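Local coordinates for 3'-5'-exonuclease (Saccharomyces cerevisiae, PDB 3E2V), which probably cuts double-stranded DNA as a magnesium-dependent TatD-type nuclease, incising it internally and removing nucleotides from the 3' end toward the 5' end, at residues A[331-336]-A[348-353]. Numbering follows the deposited sequence.
Sequences PAFKSV and EELYMV. With GOL (glycerol), chain D.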
ATOM      1  N   PRO A 331      23.170   7.263  -5.697  1.00 26.07           N
ATOM      2  CA  PRO A 331      21.807   7.581  -5.274  1.00 24.35           C
ATOM      3  C   PRO A 331      21.395   8.981  -5.735  1.00 23.33           C
ATOM      4  O   PRO A 331      22.226   9.743  -6.232  1.00 23.90           O
ATOM      5  CB  PRO A 331      21.898   7.527  -3.749  1.00 23.94           C
ATOM      6  CG  PRO A 331      23.332   7.859  -3.449  1.00 25.50           C
ATOM      7  CD  PRO A 331      24.105   7.216  -4.555  1.00 26.21           C
ATOM      8  N   ALA A 332      20.121   9.332  -5.565  1.00 21.21           N
ATOM      9  CA  ALA A 332      19.601  10.594  -6.109  1.00 19.85           C
ATOM     10  C   ALA A 332      20.147  11.839  -5.394  1.00 18.97           C
ATOM     11  O   ALA A 332      20.147  12.946  -5.946  1.00 18.68           O
ATOM     12  CB  ALA A 332      18.078  10.591  -6.078  1.00 19.87           C
ATOM     13  N   PHE A 333      20.561  11.634  -4.148  1.00 18.45           N
ATOM     14  CA  PHE A 333      21.105  12.667  -3.260  1.00 18.94           C
ATOM     15  C   PHE A 333      22.167  11.950  -2.441  1.00 19.50           C
ATOM     16  O   PHE A 333      22.153  10.724  -2.361  1.00 20.65           O
ATOM     17  CB  PHE A 333      20.008  13.192  -2.319  1.00 18.26           C
ATOM     18  CG  PHE A 333      18.885  13.892  -3.033  1.00 18.09           C
ATOM     19  CD1 PHE A 333      18.948  15.256  -3.269  1.00 17.61           C
ATOM     20  CD2 PHE A 333      17.780  13.182  -3.495  1.00 18.32           C
ATOM     21  CE1 PHE A 333      17.928  15.910  -3.946  1.00 17.97           C
ATOM     22  CE2 PHE A 333      16.746  13.828  -4.174  1.00 18.05           C
ATOM     23  CZ  PHE A 333      16.827  15.190  -4.409  1.00 17.25           C
ATOM     24  N   LYS A 334      23.082  12.699  -1.823  1.00 20.51           N
ATOM     25  CA  LYS A 334      24.118  12.073  -1.003  1.00 21.42           C
ATOM     26  C   LYS A 334      23.439  11.298   0.118  1.00 20.91           C
ATOM     27  O   LYS A 334      22.478  11.794   0.697  1.00 20.47           O
ATOM     28  CB  LYS A 334      25.040  13.128  -0.379  1.00 22.45           C
ATOM     29  CG  LYS A 334      26.205  12.545   0.443  1.00 26.65           C
ATOM     30  CD  LYS A 334      27.105  11.669  -0.410  1.00 30.41           C
ATOM     31  CE  LYS A 334      28.129  10.879   0.396  1.00 33.31           C
ATOM     32  NZ  LYS A 334      28.720   9.809  -0.476  1.00 33.10           N
ATOM     33  N   SER A 335      23.947  10.103   0.412  1.00 21.06           N
ATOM     34  CA  SER A 335      23.383   9.194   1.412  1.00 21.77           C
ATOM     35  C   SER A 335      24.416   9.012   2.515  1.00 21.52           C
ATOM     36  O   SER A 335      25.573   8.703   2.232  1.00 23.14           O
ATOM     37  CB  SER A 335      23.076   7.852   0.747  1.00 22.44           C
ATOM     38  OG  SER A 335      22.423   6.938   1.607  1.00 27.74           O
ATOM     39  N   VAL A 336      24.012   9.238   3.765  1.00 19.55           N
ATOM     40  CA  VAL A 336      24.917   9.100   4.919  1.00 19.32           C
ATOM     41  C   VAL A 336      24.361   8.096   5.919  1.00 19.17           C
ATOM     42  O   VAL A 336      23.163   7.780   5.906  1.00 18.40           O
ATOM     43  CB  VAL A 336      25.141  10.450   5.639  1.00 19.56           C
ATOM     44  CG1 VAL A 336      25.893  11.445   4.750  1.00 20.83           C
ATOM     45  CG2 VAL A 336      23.819  11.056   6.124  1.00 19.86           C
ATOM     46  N   GLU A 348      21.159  23.616   3.499  1.00 30.37           N
ATOM     47  CA  GLU A 348      20.126  23.644   2.476  1.00 29.92           C
ATOM     48  C   GLU A 348      20.154  22.399   1.585  1.00 27.85           C
ATOM     49  O   GLU A 348      19.104  21.982   1.095  1.00 28.08           O
ATOM     50  CB  GLU A 348      20.221  24.918   1.637  1.00 30.70           C
ATOM     51  CG  GLU A 348      19.760  26.175   2.367  1.00 33.76           C
ATOM     52  CD  GLU A 348      18.307  26.088   2.826  1.00 37.92           C
ATOM     53  OE1 GLU A 348      17.420  25.823   1.982  1.00 40.17           O
ATOM     54  OE2 GLU A 348      18.051  26.285   4.034  1.00 40.68           O
ATOM     55  N   GLU A 349      21.335  21.805   1.404  1.00 25.75           N
ATOM     56  CA  GLU A 349      21.481  20.573   0.615  1.00 24.23           C
ATOM     57  C   GLU A 349      20.746  19.409   1.288  1.00 22.28           C
ATOM     58  O   GLU A 349      20.689  19.332   2.513  1.00 22.21           O
ATOM     59  CB  GLU A 349      22.947  20.210   0.403  1.00 24.72           C
ATOM     60  CG  GLU A 349      23.138  18.952  -0.434  1.00 27.71           C
ATOM     61  CD  GLU A 349      24.572  18.706  -0.849  1.00 31.91           C
ATOM     62  OE1 GLU A 349      25.455  19.523  -0.503  1.00 33.33           O
ATOM     63  OE2 GLU A 349      24.811  17.678  -1.522  1.00 34.06           O
ATOM     64  N   LEU A 350      20.204  18.509   0.468  1.00 20.38           N
ATOM     65  CA  LEU A 350      19.343  17.421   0.927  1.00 19.39           C
ATOM     66  C   LEU A 350      20.091  16.103   0.956  1.00 18.48           C
ATOM     67  O   LEU A 350      20.803  15.750   0.007  1.00 18.82           O
ATOM     68  CB  LEU A 350      18.125  17.330  -0.002  1.00 18.74           C
ATOM     69  CG  LEU A 350      17.188  18.544   0.006  1.00 20.40           C
ATOM     70  CD1 LEU A 350      16.224  18.484  -1.192  1.00 21.96           C
ATOM     71  CD2 LEU A 350      16.417  18.687   1.312  1.00 23.13           C
ATOM     72  N   TYR A 351      19.917  15.361   2.046  1.00 18.11           N
ATOM     73  CA  TYR A 351      20.642  14.115   2.279  1.00 17.62           C
ATOM     74  C   TYR A 351      19.705  12.969   2.616  1.00 17.48           C
ATOM     75  O   TYR A 351      18.696  13.188   3.285  1.00 16.90           O
ATOM     76  CB  TYR A 351      21.593  14.264   3.470  1.00 19.26           C
ATOM     77  CG  TYR A 351      22.834  15.083   3.204  1.00 20.92           C
ATOM     78  CD1 TYR A 351      24.049  14.454   2.946  1.00 22.53           C
ATOM     79  CD2 TYR A 351      22.797  16.474   3.252  1.00 22.02           C
ATOM     80  CE1 TYR A 351      25.203  15.200   2.721  1.00 23.96           C
ATOM     81  CE2 TYR A 351      23.951  17.227   3.014  1.00 23.00           C
ATOM     82  CZ  TYR A 351      25.134  16.574   2.758  1.00 23.24           C
ATOM     83  OH  TYR A 351      26.287  17.299   2.523  1.00 26.43           O
ATOM     84  N   MET A 352      20.067  11.770   2.162  1.00 16.76           N
ATOM     85  CA  MET A 352      19.349  10.522   2.445  1.00 16.20           C
ATOM     86  C   MET A 352      20.098   9.724   3.504  1.00 16.52           C
ATOM     87  O   MET A 352      21.248  10.044   3.841  1.00 16.96           O
ATOM     88  CB  MET A 352      19.203   9.657   1.179  1.00 16.91           C
ATOM     89  CG  MET A 352      18.566  10.405  -0.002  1.00 16.17           C
ATOM     90  SD  MET A 352      18.443   9.507  -1.607  1.00 12.99           S
ATOM     91  CE  MET A 352      17.104   8.365  -1.239  1.00 19.86           C
ATOM     92  N   VAL A 353      19.423   8.706   4.036  1.00 15.85           N
ATOM     93  CA  VAL A 353      20.013   7.829   5.040  1.00 16.05           C
ATOM     94  C   VAL A 353      20.258   6.460   4.415  1.00 17.29           C
ATOM     95  O   VAL A 353      19.340   5.858   3.849  1.00 16.79           O
ATOM     96  CB  VAL A 353      19.090   7.704   6.273  1.00 15.52           C
ATOM     97  CG1 VAL A 353      19.636   6.626   7.220  1.00 17.32           C
ATOM     98  CG2 VAL A 353      18.929   9.062   6.963  1.00 16.11           C
TER
HETATM   99  C1  GOL D 426      19.028   3.922   0.594  1.00 27.62           C
HETATM  100  O1  GOL D 426      20.369   3.476   0.720  1.00 26.92           O
HETATM  101  C2  GOL D 426      18.944   5.401   0.239  1.00 26.86           C
HETATM  102  O2  GOL D 426      19.576   6.171   1.227  1.00 28.63           O
HETATM  103  C3  GOL D 426      19.638   5.684  -1.096  1.00 26.97           C
HETATM  104  O3  GOL D 426      18.734   5.501  -2.170  1.00 24.21           O
HETATM  105  O   HOH W   1      22.826  15.544  -1.840  1.00 24.52           O
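Phe333 lies between two residues of 348-353, Leu350 and Met352, and meets each in its own manner. It runs alongside Leu350, both side chains pointing the same way, with Phe333 CD1 4.0 Å from Leu350 CB. Met352 instead crosses it at about a right angle: its CG rests on Phe333 CB, and its SD comes to the ring edge, 5.5 Å from the centroid, a Met-aromatic contact. Arg46 and Gln49 of helix 40-49 also touch the Phe333 side chain. The two strands, 334-336 and 351-353, form a small parallel sheet of their own, separate from the eight-stranded barrel sheet of this TatD-type TIM-barrel enzyme, the centre of the contact lying about 25 Å from the centre of the chain. Two nearly straight hydrogen bonds join them, Met352 N to Lys334 O at 2.8 Å and Val336 N to Met352 O at 2.9 Å. On the sheet face opposite Met352, the Tyr351 ring takes Lys334 CG at 3.6 Å from its CE1, while Val336 CG1 reaches CD1. Lys334 lays CB and CG against the ring because its chi1 of -177° sets CG opposite the backbone N; its end leads away. One water accepts from Lys334 N and donates to Leu350 O and Glu349 OE2. Beside Val353, a glycerol, probably from the crystallisation liquor, donates from O2 to Val353 O at 2.7 Å.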